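Local coordinates for protein threonine--tRNA ligase catalytic subunit (Aeropyrum pernix, PDB 3A32) that probably joins threonine to tRNA(Thr) in two steps, ATP activation then transfer, and probably cannot itself remove mischarged serine, at residues Glu357-Ser362 against Ile430-Ala435; Lys222-Gly227 against Leu287-Arg292; Lys274-Gly279 against Leu321-Glu326; Lys61-Arg66 against Lys135-Gly140. One frame throughout, in Å; residues are numbered along the deposited sequence.

Overall arrangement
The four contacts illustrate how chemistry follows place in a fold. Contact 3 is buried and contacts 1 and 4 are partly so, whereas contact 2 lies at the surface. Contacts 3 and 4 pack helices 317-327 and 48-65 on the same large mixed sheet, chiefly through aromatic faces, to which contact 4 adds a lysine-to-carbonyl bond. Contact 2, about 24 Å from contact 4 between centres, is instead an ion pair joining two helices; strand 273-284 of contact 3 leads directly to its helix 287-290. Contact 1 stands apart in the anticodon-binding domain, its centre about 64 Å from that of contact 2, and meets by van der Waals packing, without polar bonds between its segments.

Contact 1 (Glu357-Ser362 against Ile430-Ala435); sequences EDLASS and IAYGDA
Leu-359, Ala-435 and Tyr-432 carry this contact, with the forked end of the leucine reaching both of the others. Its CG stands anti to the backbone N (chi1 -168°), which carries the two methyl groups from the flank of helix 353-369 across to residues 430-435. One branch, Leu-359 CD2, approaches the phenolic end of the tyrosine, 3.1 Å from Tyr-432 OH and 3.5 Å from Tyr-432 CZ, a close fit for a methyl group. The other branch divides its contacts between ring and backbone: Leu-359 CD1 lies 3.9 Å from Tyr-432 CE1 and 4.0 Å from Ala-435 CA. Leu-359 and Tyr-432 approach from opposite directions. One turn further along the helix, Ser-362 CB rests 3.6 Å from Ala-435 CB, while its hydroxyl turns back to its own helix: Ser-362 OG bonds to Asp-358 O at 3.0 Å, on the opposite face of that carbonyl from Ser-362 N. Beyond the pair of segments, Leu-359 also packs on Ile-403 of strand 399-403. Asp-434 N-caps helix 435-457, of which Ala-435 is the first residue. In the anticodon-binding domain, then, a sheet-packed helix meets the start of another without a polar bond between the two segments: methyl and methylene groups meet one another and the phenol, whose hydroxyl bonds to the backbone oxygen of Glu-407, so the fit rests on shape and not on directional bonds.

Contact 2 (Lys222-Gly227 against Leu287-Arg292); sequences KEEWEG and LPRRFR
Glu-224 and Arg-289 meet from opposite directions in a two-pronged salt bridge, the guanidinium presenting its end-on pair of nitrogens to both carboxylate oxygens. The straighter prong joins Arg-289 NH2 to Glu-224 OE1 at 2.7 Å with an N-H...O angle of 167°, the oxygen lying in the guanidinium plane. The second, Arg-289 NH1 to Glu-224 OE2 at 2.6 Å, is more bent and uses the syn lone pair of the oxygen. The two flat groups are turned 31° against each other. Backbones are far apart here, Glu-224 CA and Pro-288 CA being 11.3 Å from each other, and the gap is spanned because the arginine chain runs extended from CG to NE and the glutamate is extended beyond CG. In the next shell, Ser-221 OG bonds to Glu-224 OE1 and Tyr-294 OH to Glu-224 OE2, while Arg-289 NH1 also reaches the backbone oxygen of Phe-285. Further out, a Schellman motif with Arg-292 at its C-prime position ends helix 287-290, and Arg-292 makes a cation-pi contact with Phe-29 of the second subunit. With an alanine here instead of Glu-224, the guanidinium would probably be left without its countercharge, and Ser-221 and Tyr-294 without the carboxylate they share. With Arg-289, Ser-221 and Tyr-294 around it, the carboxylate is likely to stay ionised, so charge and direction together join two helices at the surface of the catalytic domain.

Contact 3 (Lys274-Gly279 against Leu321-Glu326); sequences KEWQMG and LGVYLE
Tyr-324 OH is gripped by two groups, the backbone oxygen of Arg-331 and NH1 of Arg-328, while at the near end of the same side chain Tyr-324 CB lies 3.9 Å from Trp-276 CH2. The indole is the centre of the packing. From helix 317-327, Val-323 CG1 sits over the five-membered ring, 3.4 Å from its centroid and only 12° off the normal, a CH-pi contact; against the opposite face Met-278 CE lies 3.4 Å from the ring plane. A chi1 of 171° sets the indole opposite the strand's own N and sends it from strand 273-284 to the helix. A serine at this position would probably leave Val-323 and Met-278 with a gap between them. Phe-320 of the same helix also meets the indole. This is a helix packed on the largely antiparallel sheet of the class II synthetase core; strand 306-316 and helix 317-327 correspond to its motif 3.

Contact 4 (Lys61-Arg66 against Lys135-Gly140); sequences KFHARR and KVFEFG
Helix 48-65 ends alongside strand 134-143, the two backbones coming closest at His-63 and Phe-137, whose CA atoms are 6.6 Å apart. There the imidazole and phenyl rings stack face to face, centroids 3.8 Å apart and planes within 8° of parallel, although the two side chains cross at about a right angle. His-63 CB also leans over the phenyl face. The imidazole is held in its rotation by bonds beyond the pair, from ND1 to Leu-59 O and between NE2 and Arg-311 NH1. At the helix end, Lys-135 bends at chi3 (-35°) so that its NZ donates to Arg-66 O at 2.7 Å, tilted 19° from the carbonyl plane; Tyr-68 adds a cation-pi contact to the lysine. Phe-139 N bonds to Tyr-53 OH of the second subunit. Helix 48-65 and strand 134-143 correspond to parts of motifs 1 and 2 of class II synthetases, joined here beside the dimer interface, the side chain of Phe-137 lying about 11 Å from the bound zinc ion.

Contact 1 (Glu357-Ser362 against Ile430-Ala435)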
loop_
_atom_site.group_PDB
_atom_site.type_symbol
_atom_site.label_atom_id
_atom_site.label_comp_id
_atom_site.label_asym_id
_atom_site.label_seq_id
_atom_site.Cartn_x
_atom_site.Cartn_y
_atom_site.Cartn_z
ATOM N N GLU A 357 -25.931 26.796 6.148
ATOM C CA GLU A 357 -25.904 25.386 6.503
ATOM C C GLU A 357 -25.998 24.538 5.244
ATOM O O GLU A 357 -25.218 23.606 5.091
ATOM C CB GLU A 357 -26.974 25.045 7.566
ATOM C CG GLU A 357 -27.261 23.527 7.746
ATOM C CD GLU A 357 -26.091 22.749 8.389
ATOM O OE1 GLU A 357 -25.349 23.341 9.220
ATOM O OE2 GLU A 357 -25.914 21.540 8.073
ATOM N N ASP A 358 -26.898 24.887 4.328
ATOM C CA ASP A 358 -27.019 24.172 3.080
ATOM C C ASP A 358 -25.788 24.326 2.164
ATOM O O ASP A 358 -25.402 23.382 1.497
ATOM C CB ASP A 358 -28.308 24.566 2.325
ATOM C CG ASP A 358 -29.618 24.199 3.109
ATOM O OD1 ASP A 358 -29.578 23.517 4.173
ATOM O OD2 ASP A 358 -30.708 24.602 2.644
ATOM N N LEU A 359 -25.200 25.513 2.096
ATOM C CA LEU A 359 -23.952 25.701 1.353
ATOM C C LEU A 359 -22.785 24.856 1.898
ATOM O O LEU A 359 -22.152 24.106 1.149
ATOM C CB LEU A 359 -23.576 27.199 1.223
ATOM C CG LEU A 359 -22.445 27.546 0.225
ATOM C CD1 LEU A 359 -22.742 27.106 -1.198
ATOM C CD2 LEU A 359 -22.040 29.050 0.272
ATOM N N ALA A 360 -22.521 24.970 3.199
ATOM C CA ALA A 360 -21.453 24.223 3.879
ATOM C C ALA A 360 -21.588 22.709 3.686
ATOM O O ALA A 360 -20.660 22.026 3.236
ATOM C CB ALA A 360 -21.437 24.575 5.390
ATOM N N SER A 361 -22.759 22.207 4.039
ATOM C CA SER A 361 -23.134 20.829 3.870
ATOM C C SER A 361 -22.981 20.324 2.417
ATOM O O SER A 361 -22.370 19.264 2.178
ATOM C CB SER A 361 -24.576 20.660 4.415
ATOM O OG SER A 361 -25.102 19.378 4.130
ATOM N N SER A 362 -23.502 21.073 1.438
ATOM C CA SER A 362 -23.324 20.677 0.033
ATOM C C SER A 362 -21.866 20.707 -0.441
ATOM O O SER A 362 -21.412 19.778 -1.120
ATOM C CB SER A 362 -24.143 21.536 -0.876
ATOM O OG SER A 362 -25.489 21.303 -0.622
ATOM N N ILE A 430 -12.716 33.060 -3.529
ATOM C CA ILE A 430 -13.202 32.108 -4.515
ATOM C C ILE A 430 -14.678 32.378 -4.856
ATOM O O ILE A 430 -15.577 32.059 -4.061
ATOM C CB ILE A 430 -13.012 30.604 -4.052
ATOM C CG1 ILE A 430 -11.542 30.242 -3.787
ATOM C CG2 ILE A 430 -13.528 29.688 -5.114
ATOM C CD1 ILE A 430 -10.591 30.517 -4.894
ATOM N N ALA A 431 -14.927 32.956 -6.031
ATOM C CA ALA A 431 -16.302 33.279 -6.450
ATOM C C ALA A 431 -17.020 31.978 -6.801
ATOM O O ALA A 431 -16.396 30.999 -7.223
ATOM C CB ALA A 431 -16.327 34.281 -7.649
ATOM N N TYR A 432 -18.329 31.953 -6.602
ATOM C CA TYR A 432 -19.124 30.796 -7.013
ATOM C C TYR A 432 -20.509 31.282 -7.412
ATOM O O TYR A 432 -20.918 32.387 -7.011
ATOM C CB TYR A 432 -19.212 29.750 -5.866
ATOM C CG TYR A 432 -20.045 30.214 -4.680
ATOM C CD1 TYR A 432 -21.373 29.829 -4.530
ATOM C CD2 TYR A 432 -19.503 31.080 -3.728
ATOM C CE1 TYR A 432 -22.138 30.280 -3.427
ATOM C CE2 TYR A 432 -20.224 31.528 -2.668
ATOM C CZ TYR A 432 -21.533 31.136 -2.515
ATOM O OH TYR A 432 -22.212 31.626 -1.441
ATOM N N GLY A 433 -21.234 30.451 -8.164
ATOM C CA GLY A 433 -22.624 30.700 -8.553
ATOM C C GLY A 433 -23.542 29.865 -7.681
ATOM O O GLY A 433 -24.522 30.359 -7.173
ATOM N N ASP A 434 -23.211 28.594 -7.471
ATOM C CA ASP A 434 -23.936 27.765 -6.517
ATOM C C ASP A 434 -22.995 26.707 -5.921
ATOM O O ASP A 434 -21.789 26.722 -6.207
ATOM C CB ASP A 434 -25.145 27.110 -7.183
ATOM C CG ASP A 434 -24.756 26.182 -8.336
ATOM O OD1 ASP A 434 -23.573 25.785 -8.521
ATOM O OD2 ASP A 434 -25.675 25.813 -9.066
ATOM N N ALA A 435 -23.552 25.779 -5.132
ATOM C CA ALA A 435 -22.751 24.768 -4.421
ATOM C C ALA A 435 -21.815 23.987 -5.333
ATOM O O ALA A 435 -20.648 23.846 -5.041
ATOM C CB ALA A 435 -23.666 23.804 -3.627
#

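Contact 2 (Lys222-Gly227 against Leu287-Arg292)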
loop_
_atom_site.group_PDB
_atom_site.type_symbol
_atom_site.label_atom_id
_atom_site.label_comp_id
_atom_site.label_asym_id
_atom_site.label_seq_id
_atom_site.Cartn_x
_atom_site.Cartn_y
_atom_site.Cartn_z
ATOM N N LYS A 222 40.971 -3.661 -3.300
ATOM C CA LYS A 222 41.303 -2.289 -3.709
ATOM C C LYS A 222 40.428 -1.818 -4.877
ATOM O O LYS A 222 39.884 -0.716 -4.846
ATOM C CB LYS A 222 42.779 -2.186 -4.158
ATOM C CG LYS A 222 43.789 -1.818 -3.085
ATOM C CD LYS A 222 45.168 -1.445 -3.703
ATOM C CE LYS A 222 46.105 -2.684 -3.923
ATOM N NZ LYS A 222 45.957 -3.335 -5.289
ATOM N N GLU A 223 40.346 -2.637 -5.926
ATOM C CA GLU A 223 39.643 -2.264 -7.156
ATOM C C GLU A 223 38.166 -1.882 -6.935
ATOM O O GLU A 223 37.682 -0.849 -7.434
ATOM C CB GLU A 223 39.784 -3.395 -8.195
ATOM C CG GLU A 223 41.241 -3.573 -8.748
ATOM C CD GLU A 223 42.188 -4.447 -7.879
ATOM O OE1 GLU A 223 41.741 -5.176 -6.961
ATOM O OE2 GLU A 223 43.418 -4.417 -8.138
ATOM N N GLU A 224 37.473 -2.715 -6.164
ATOM C CA GLU A 224 36.092 -2.486 -5.730
ATOM C C GLU A 224 35.923 -1.157 -5.023
ATOM O O GLU A 224 35.064 -0.352 -5.415
ATOM C CB GLU A 224 35.658 -3.610 -4.809
ATOM C CG GLU A 224 35.279 -4.871 -5.553
ATOM C CD GLU A 224 35.170 -6.036 -4.606
ATOM O OE1 GLU A 224 36.227 -6.525 -4.193
ATOM O OE2 GLU A 224 34.039 -6.441 -4.227
ATOM N N TRP A 225 36.757 -0.925 -3.993
ATOM C CA TRP A 225 36.720 0.275 -3.186
ATOM C C TRP A 225 37.020 1.533 -4.037
ATOM O O TRP A 225 36.320 2.562 -3.957
ATOM C CB TRP A 225 37.695 0.103 -2.002
ATOM C CG TRP A 225 37.078 -0.620 -0.815
ATOM C CD1 TRP A 225 37.213 -1.935 -0.494
ATOM C CD2 TRP A 225 36.185 -0.056 0.171
ATOM N NE1 TRP A 225 36.473 -2.233 0.645
ATOM C CE2 TRP A 225 35.819 -1.101 1.057
ATOM C CE3 TRP A 225 35.648 1.222 0.371
ATOM C CZ2 TRP A 225 34.967 -0.905 2.140
ATOM C CZ3 TRP A 225 34.810 1.429 1.470
ATOM C CH2 TRP A 225 34.489 0.366 2.344
ATOM N N GLU A 226 38.030 1.431 -4.899
ATOM C CA GLU A 226 38.407 2.523 -5.795
ATOM C C GLU A 226 37.356 2.846 -6.824
ATOM O O GLU A 226 37.084 3.989 -7.033
ATOM C CB GLU A 226 39.733 2.218 -6.488
ATOM C CG GLU A 226 40.877 2.255 -5.479
ATOM C CD GLU A 226 42.252 2.020 -6.083
ATOM O OE1 GLU A 226 42.376 1.195 -7.018
ATOM O OE2 GLU A 226 43.206 2.657 -5.583
ATOM N N GLY A 227 36.778 1.856 -7.468
ATOM C CA GLY A 227 35.705 2.083 -8.437
ATOM C C GLY A 227 34.471 2.698 -7.774
ATOM O O GLY A 227 33.900 3.623 -8.305
ATOM N N LEU A 287 27.457 -8.600 -0.159
ATOM C CA LEU A 287 26.295 -9.282 -0.771
ATOM C C LEU A 287 26.599 -9.943 -2.107
ATOM O O LEU A 287 26.134 -11.036 -2.344
ATOM C CB LEU A 287 25.072 -8.326 -0.937
ATOM C CG LEU A 287 24.138 -7.964 0.232
ATOM C CD1 LEU A 287 22.999 -6.968 -0.149
ATOM C CD2 LEU A 287 23.590 -9.206 1.041
ATOM N N PRO A 288 27.326 -9.262 -3.015
ATOM C CA PRO A 288 27.676 -9.939 -4.274
ATOM C C PRO A 288 28.594 -11.157 -4.135
ATOM O O PRO A 288 28.628 -12.016 -5.042
ATOM C CB PRO A 288 28.380 -8.848 -5.099
ATOM C CG PRO A 288 28.741 -7.767 -4.131
ATOM C CD PRO A 288 27.783 -7.856 -2.983
ATOM N N ARG A 289 29.354 -11.210 -3.034
ATOM C CA ARG A 289 30.111 -12.409 -2.652
ATOM C C ARG A 289 29.168 -13.474 -2.037
ATOM O O ARG A 289 29.151 -14.632 -2.475
ATOM C CB ARG A 289 31.279 -12.049 -1.687
ATOM C CG ARG A 289 32.518 -11.436 -2.419
ATOM C CD ARG A 289 33.633 -11.013 -1.425
ATOM N NE ARG A 289 34.855 -10.572 -2.102
ATOM C CZ ARG A 289 35.052 -9.356 -2.587
ATOM N NH1 ARG A 289 34.101 -8.420 -2.485
ATOM N NH2 ARG A 289 36.183 -9.088 -3.214
ATOM N N ARG A 290 28.391 -13.088 -1.026
ATOM C CA ARG A 290 27.544 -14.048 -0.315
ATOM C C ARG A 290 26.451 -14.705 -1.188
ATOM O O ARG A 290 26.162 -15.898 -1.033
ATOM C CB ARG A 290 26.934 -13.397 0.927
ATOM C CG ARG A 290 27.965 -12.957 1.968
ATOM C CD ARG A 290 28.725 -14.126 2.564
ATOM N NE ARG A 290 27.988 -14.845 3.625
ATOM C CZ ARG A 290 28.152 -16.152 3.932
ATOM N NH1 ARG A 290 29.022 -16.925 3.256
ATOM N NH2 ARG A 290 27.433 -16.710 4.902
ATOM N N PHE A 291 25.881 -13.939 -2.113
ATOM C CA PHE A 291 24.862 -14.447 -3.044
ATOM C C PHE A 291 25.414 -14.734 -4.444
ATOM O O PHE A 291 24.641 -14.940 -5.367
ATOM C CB PHE A 291 23.730 -13.430 -3.179
ATOM C CG PHE A 291 22.795 -13.414 -1.999
ATOM C CD1 PHE A 291 21.745 -14.330 -1.915
ATOM C CD2 PHE A 291 22.998 -12.513 -0.954
ATOM C CE1 PHE A 291 20.883 -14.308 -0.832
ATOM C CE2 PHE A 291 22.152 -12.495 0.137
ATOM C CZ PHE A 291 21.102 -13.390 0.205
ATOM N N ARG A 292 26.742 -14.693 -4.596
ATOM C CA ARG A 292 27.418 -15.092 -5.805
ATOM C C ARG A 292 26.965 -14.274 -7.006
ATOM O O ARG A 292 26.834 -14.800 -8.122
ATOM C CB ARG A 292 27.282 -16.612 -5.997
ATOM C CG ARG A 292 28.025 -17.369 -4.870
ATOM C CD ARG A 292 27.375 -18.715 -4.602
ATOM N NE ARG A 292 27.888 -19.443 -3.422
ATOM C CZ ARG A 292 27.623 -20.728 -3.175
ATOM N NH1 ARG A 292 26.883 -21.430 -4.023
ATOM N NH2 ARG A 292 28.099 -21.327 -2.091
#

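Contact 3 (Lys274-Gly279 against Leu321-Glu326)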
loop_
_atom_site.group_PDB
_atom_site.type_symbol
_atom_site.label_atom_id
_atom_site.label_comp_id
_atom_site.label_asym_id
_atom_site.label_seq_id
_atom_site.Cartn_x
_atom_site.Cartn_y
_atom_site.Cartn_z
ATOM N N LYS A 274 21.453 22.993 12.281
ATOM C CA LYS A 274 21.292 21.567 12.700
ATOM C C LYS A 274 21.245 20.669 11.443
ATOM O O LYS A 274 20.697 21.061 10.418
ATOM C CB LYS A 274 19.980 21.309 13.500
ATOM C CG LYS A 274 19.750 22.137 14.777
ATOM C CD LYS A 274 18.260 22.028 15.397
ATOM C CE LYS A 274 18.215 21.358 16.875
ATOM N NZ LYS A 274 18.521 22.246 18.177
ATOM N N GLU A 275 21.819 19.470 11.514
ATOM C CA GLU A 275 21.667 18.526 10.390
ATOM C C GLU A 275 20.419 17.699 10.581
ATOM O O GLU A 275 20.079 17.342 11.711
ATOM C CB GLU A 275 22.831 17.579 10.283
ATOM C CG GLU A 275 24.153 18.246 10.027
ATOM C CD GLU A 275 25.227 17.228 9.746
ATOM O OE1 GLU A 275 24.927 15.995 9.741
ATOM O OE2 GLU A 275 26.377 17.676 9.524
ATOM N N TRP A 276 19.737 17.428 9.473
ATOM C CA TRP A 276 18.623 16.494 9.438
ATOM C C TRP A 276 19.026 15.407 8.435
ATOM O O TRP A 276 18.900 15.625 7.221
ATOM C CB TRP A 276 17.326 17.212 8.991
ATOM C CG TRP A 276 16.140 16.326 8.710
ATOM C CD1 TRP A 276 16.054 14.951 8.852
ATOM C CD2 TRP A 276 14.842 16.761 8.280
ATOM N NE1 TRP A 276 14.786 14.503 8.497
ATOM C CE2 TRP A 276 14.013 15.596 8.179
ATOM C CE3 TRP A 276 14.293 18.030 7.964
ATOM C CZ2 TRP A 276 12.676 15.661 7.765
ATOM C CZ3 TRP A 276 12.972 18.094 7.551
ATOM C CH2 TRP A 276 12.175 16.909 7.443
ATOM N N GLN A 277 19.510 14.264 8.931
ATOM C CA GLN A 277 19.945 13.186 8.057
ATOM C C GLN A 277 18.746 12.442 7.483
ATOM O O GLN A 277 17.770 12.124 8.194
ATOM C CB GLN A 277 20.898 12.190 8.758
ATOM C CG GLN A 277 21.733 11.333 7.730
ATOM C CD GLN A 277 22.903 10.639 8.350
ATOM O OE1 GLN A 277 22.821 9.451 8.615
ATOM N NE2 GLN A 277 24.024 11.371 8.598
ATOM N N MET A 278 18.825 12.178 6.184
ATOM C CA MET A 278 17.737 11.510 5.459
ATOM C C MET A 278 18.214 10.138 4.939
ATOM O O MET A 278 18.739 9.341 5.753
ATOM C CB MET A 278 17.197 12.423 4.356
ATOM C CG MET A 278 16.550 13.621 4.979
ATOM S SD MET A 278 16.062 14.889 3.826
ATOM C CE MET A 278 15.244 16.016 4.916
ATOM N N GLY A 279 18.084 9.884 3.629
ATOM C CA GLY A 279 18.445 8.577 3.075
ATOM C C GLY A 279 19.958 8.453 2.862
ATOM O O GLY A 279 20.712 9.346 3.255
ATOM N N LEU A 321 9.056 11.385 9.001
ATOM C CA LEU A 321 7.787 12.018 9.354
ATOM C C LEU A 321 7.877 12.712 10.724
ATOM O O LEU A 321 7.378 13.820 10.868
ATOM C CB LEU A 321 6.633 11.007 9.287
ATOM C CG LEU A 321 5.285 11.630 9.661
ATOM C CD1 LEU A 321 4.863 12.687 8.620
ATOM C CD2 LEU A 321 4.171 10.558 9.834
ATOM N N GLY A 322 8.540 12.088 11.691
ATOM C CA GLY A 322 8.754 12.688 13.002
ATOM C C GLY A 322 9.468 14.030 12.921
ATOM O O GLY A 322 9.029 15.032 13.499
ATOM N N VAL A 323 10.586 14.036 12.208
ATOM C CA VAL A 323 11.414 15.218 12.108
ATOM C C VAL A 323 10.699 16.251 11.276
ATOM O O VAL A 323 10.744 17.435 11.653
ATOM C CB VAL A 323 12.763 14.928 11.490
ATOM C CG1 VAL A 323 13.620 16.271 11.433
ATOM C CG2 VAL A 323 13.502 13.856 12.310
ATOM N N TYR A 324 10.023 15.816 10.182
ATOM C CA TYR A 324 9.165 16.715 9.407
ATOM C C TYR A 324 8.124 17.438 10.300
ATOM O O TYR A 324 7.940 18.633 10.218
ATOM C CB TYR A 324 8.449 15.990 8.225
ATOM C CG TYR A 324 7.625 16.971 7.442
ATOM C CD1 TYR A 324 8.148 17.629 6.289
ATOM C CD2 TYR A 324 6.339 17.303 7.871
ATOM C CE1 TYR A 324 7.388 18.574 5.600
ATOM C CE2 TYR A 324 5.570 18.237 7.190
ATOM C CZ TYR A 324 6.098 18.877 6.057
ATOM O OH TYR A 324 5.318 19.831 5.441
ATOM N N LEU A 325 7.423 16.697 11.141
ATOM C CA LEU A 325 6.381 17.313 11.971
ATOM C C LEU A 325 6.982 18.406 12.878
ATOM O O LEU A 325 6.335 19.403 13.113
ATOM C CB LEU A 325 5.600 16.260 12.796
ATOM C CG LEU A 325 4.689 15.331 11.990
ATOM C CD1 LEU A 325 4.279 14.099 12.861
ATOM C CD2 LEU A 325 3.453 16.117 11.454
ATOM N N GLU A 326 8.200 18.209 13.366
ATOM C CA GLU A 326 8.879 19.235 14.135
ATOM C C GLU A 326 9.337 20.424 13.312
ATOM O O GLU A 326 8.957 21.551 13.626
ATOM C CB GLU A 326 9.974 18.635 15.025
ATOM C CG GLU A 326 9.347 17.786 16.198
ATOM C CD GLU A 326 10.407 16.958 16.963
ATOM O OE1 GLU A 326 11.584 17.229 16.705
ATOM O OE2 GLU A 326 10.075 16.038 17.782
#

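Contact 4 (Lys61-Arg66 against Lys135-Gly140)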
loop_
_atom_site.group_PDB
_atom_site.type_symbol
_atom_site.label_atom_id
_atom_site.label_comp_id
_atom_site.label_asym_id
_atom_site.label_seq_id
_atom_site.Cartn_x
_atom_site.Cartn_y
_atom_site.Cartn_z
ATOM N N LYS A 61 4.617 4.561 -7.250
ATOM C CA LYS A 61 4.450 5.109 -8.605
ATOM C C LYS A 61 5.595 5.995 -9.061
ATOM O O LYS A 61 5.996 5.904 -10.240
ATOM C CB LYS A 61 3.098 5.840 -8.749
ATOM C CG LYS A 61 1.886 4.893 -8.565
ATOM C CD LYS A 61 0.544 5.613 -8.484
ATOM C CE LYS A 61 -0.552 4.569 -8.403
ATOM N NZ LYS A 61 -1.925 5.153 -8.301
ATOM N N PHE A 62 6.114 6.843 -8.157
ATOM C CA PHE A 62 7.328 7.640 -8.443
ATOM C C PHE A 62 8.499 6.749 -8.871
ATOM O O PHE A 62 9.156 7.008 -9.887
ATOM C CB PHE A 62 7.753 8.518 -7.263
ATOM C CG PHE A 62 9.094 9.228 -7.485
ATOM C CD1 PHE A 62 9.234 10.205 -8.494
ATOM C CD2 PHE A 62 10.204 8.921 -6.695
ATOM C CE1 PHE A 62 10.477 10.843 -8.718
ATOM C CE2 PHE A 62 11.446 9.533 -6.904
ATOM C CZ PHE A 62 11.581 10.521 -7.914
ATOM N N HIS A 63 8.719 5.665 -8.115
ATOM C CA HIS A 63 9.766 4.732 -8.450
ATOM C C HIS A 63 9.525 3.949 -9.703
ATOM O O HIS A 63 10.439 3.793 -10.514
ATOM C CB HIS A 63 10.097 3.867 -7.250
ATOM C CG HIS A 63 10.870 4.623 -6.211
ATOM N ND1 HIS A 63 10.269 5.444 -5.279
ATOM C CD2 HIS A 63 12.201 4.722 -5.997
ATOM C CE1 HIS A 63 11.194 5.952 -4.483
ATOM N NE2 HIS A 63 12.379 5.576 -4.931
ATOM N N ALA A 64 8.299 3.494 -9.911
ATOM C CA ALA A 64 7.980 2.816 -11.177
ATOM C C ALA A 64 8.231 3.711 -12.450
ATOM O O ALA A 64 8.751 3.233 -13.466
ATOM C CB ALA A 64 6.605 2.250 -11.133
ATOM N N ARG A 65 7.937 5.007 -12.365
ATOM C CA ARG A 65 8.165 5.958 -13.452
ATOM C C ARG A 65 9.644 6.302 -13.740
ATOM O O ARG A 65 9.981 6.744 -14.840
ATOM C CB ARG A 65 7.410 7.250 -13.112
ATOM C CG ARG A 65 5.924 7.056 -13.327
ATOM C CD ARG A 65 5.057 7.975 -12.538
ATOM N NE ARG A 65 5.274 9.395 -12.833
ATOM C CZ ARG A 65 4.813 10.041 -13.909
ATOM N NH1 ARG A 65 4.104 9.392 -14.839
ATOM N NH2 ARG A 65 5.066 11.353 -14.036
ATOM N N ARG A 66 10.487 6.137 -12.724
ATOM C CA ARG A 66 11.909 6.299 -12.769
ATOM C C ARG A 66 12.649 4.988 -13.116
ATOM O O ARG A 66 13.856 4.973 -13.117
ATOM C CB ARG A 66 12.406 6.805 -11.381
ATOM C CG ARG A 66 11.825 8.176 -10.895
ATOM C CD ARG A 66 12.293 9.387 -11.713
ATOM N NE ARG A 66 13.748 9.422 -11.671
ATOM C CZ ARG A 66 14.540 10.444 -12.048
ATOM N NH1 ARG A 66 14.023 11.582 -12.512
ATOM N NH2 ARG A 66 15.869 10.311 -11.934
ATOM N N LYS A 135 16.897 -2.363 -11.036
ATOM C CA LYS A 135 16.494 -1.493 -9.943
ATOM C C LYS A 135 15.194 -1.979 -9.428
ATOM O O LYS A 135 14.246 -2.138 -10.206
ATOM C CB LYS A 135 16.364 -0.037 -10.421
ATOM C CG LYS A 135 17.578 0.436 -11.252
ATOM C CD LYS A 135 17.614 1.932 -11.532
ATOM C CE LYS A 135 16.212 2.537 -11.744
ATOM N NZ LYS A 135 16.280 3.849 -12.499
ATOM N N VAL A 136 15.150 -2.234 -8.113
ATOM C CA VAL A 136 13.970 -2.775 -7.433
ATOM C C VAL A 136 13.632 -1.878 -6.194
ATOM O O VAL A 136 14.521 -1.632 -5.355
ATOM C CB VAL A 136 14.193 -4.274 -7.076
ATOM C CG1 VAL A 136 15.436 -4.496 -6.147
ATOM C CG2 VAL A 136 12.995 -4.886 -6.486
ATOM N N PHE A 137 12.377 -1.419 -6.102
ATOM C CA PHE A 137 11.900 -0.537 -5.032
ATOM C C PHE A 137 10.852 -1.245 -4.154
ATOM O O PHE A 137 9.996 -1.946 -4.676
ATOM C CB PHE A 137 11.222 0.733 -5.590
ATOM C CG PHE A 137 10.558 1.562 -4.517
ATOM C CD1 PHE A 137 11.324 2.349 -3.655
ATOM C CD2 PHE A 137 9.177 1.519 -4.328
ATOM C CE1 PHE A 137 10.745 3.074 -2.661
ATOM C CE2 PHE A 137 8.585 2.277 -3.326
ATOM C CZ PHE A 137 9.357 3.045 -2.489
ATOM N N GLU A 138 10.882 -1.012 -2.847
ATOM C CA GLU A 138 9.835 -1.552 -1.953
ATOM C C GLU A 138 9.544 -0.579 -0.825
ATOM O O GLU A 138 10.488 -0.074 -0.224
ATOM C CB GLU A 138 10.195 -2.931 -1.359
ATOM C CG GLU A 138 9.169 -3.422 -0.363
ATOM C CD GLU A 138 9.334 -4.881 0.052
ATOM O OE1 GLU A 138 10.332 -5.556 -0.344
ATOM O OE2 GLU A 138 8.463 -5.357 0.811
ATOM N N PHE A 139 8.251 -0.285 -0.604
ATOM C CA PHE A 139 7.749 0.392 0.608
ATOM C C PHE A 139 7.774 -0.711 1.667
ATOM O O PHE A 139 6.812 -1.485 1.817
ATOM C CB PHE A 139 6.308 0.874 0.346
ATOM C CG PHE A 139 5.750 1.819 1.406
ATOM C CD1 PHE A 139 6.166 3.146 1.478
ATOM C CD2 PHE A 139 4.777 1.382 2.302
ATOM C CE1 PHE A 139 5.645 4.015 2.474
ATOM C CE2 PHE A 139 4.230 2.240 3.258
ATOM C CZ PHE A 139 4.665 3.565 3.341
ATOM N N GLY A 140 8.898 -0.853 2.362
ATOM C CA GLY A 140 9.144 -2.132 3.071
ATOM C C GLY A 140 8.976 -2.022 4.564
ATOM O O GLY A 140 9.271 -0.975 5.129
#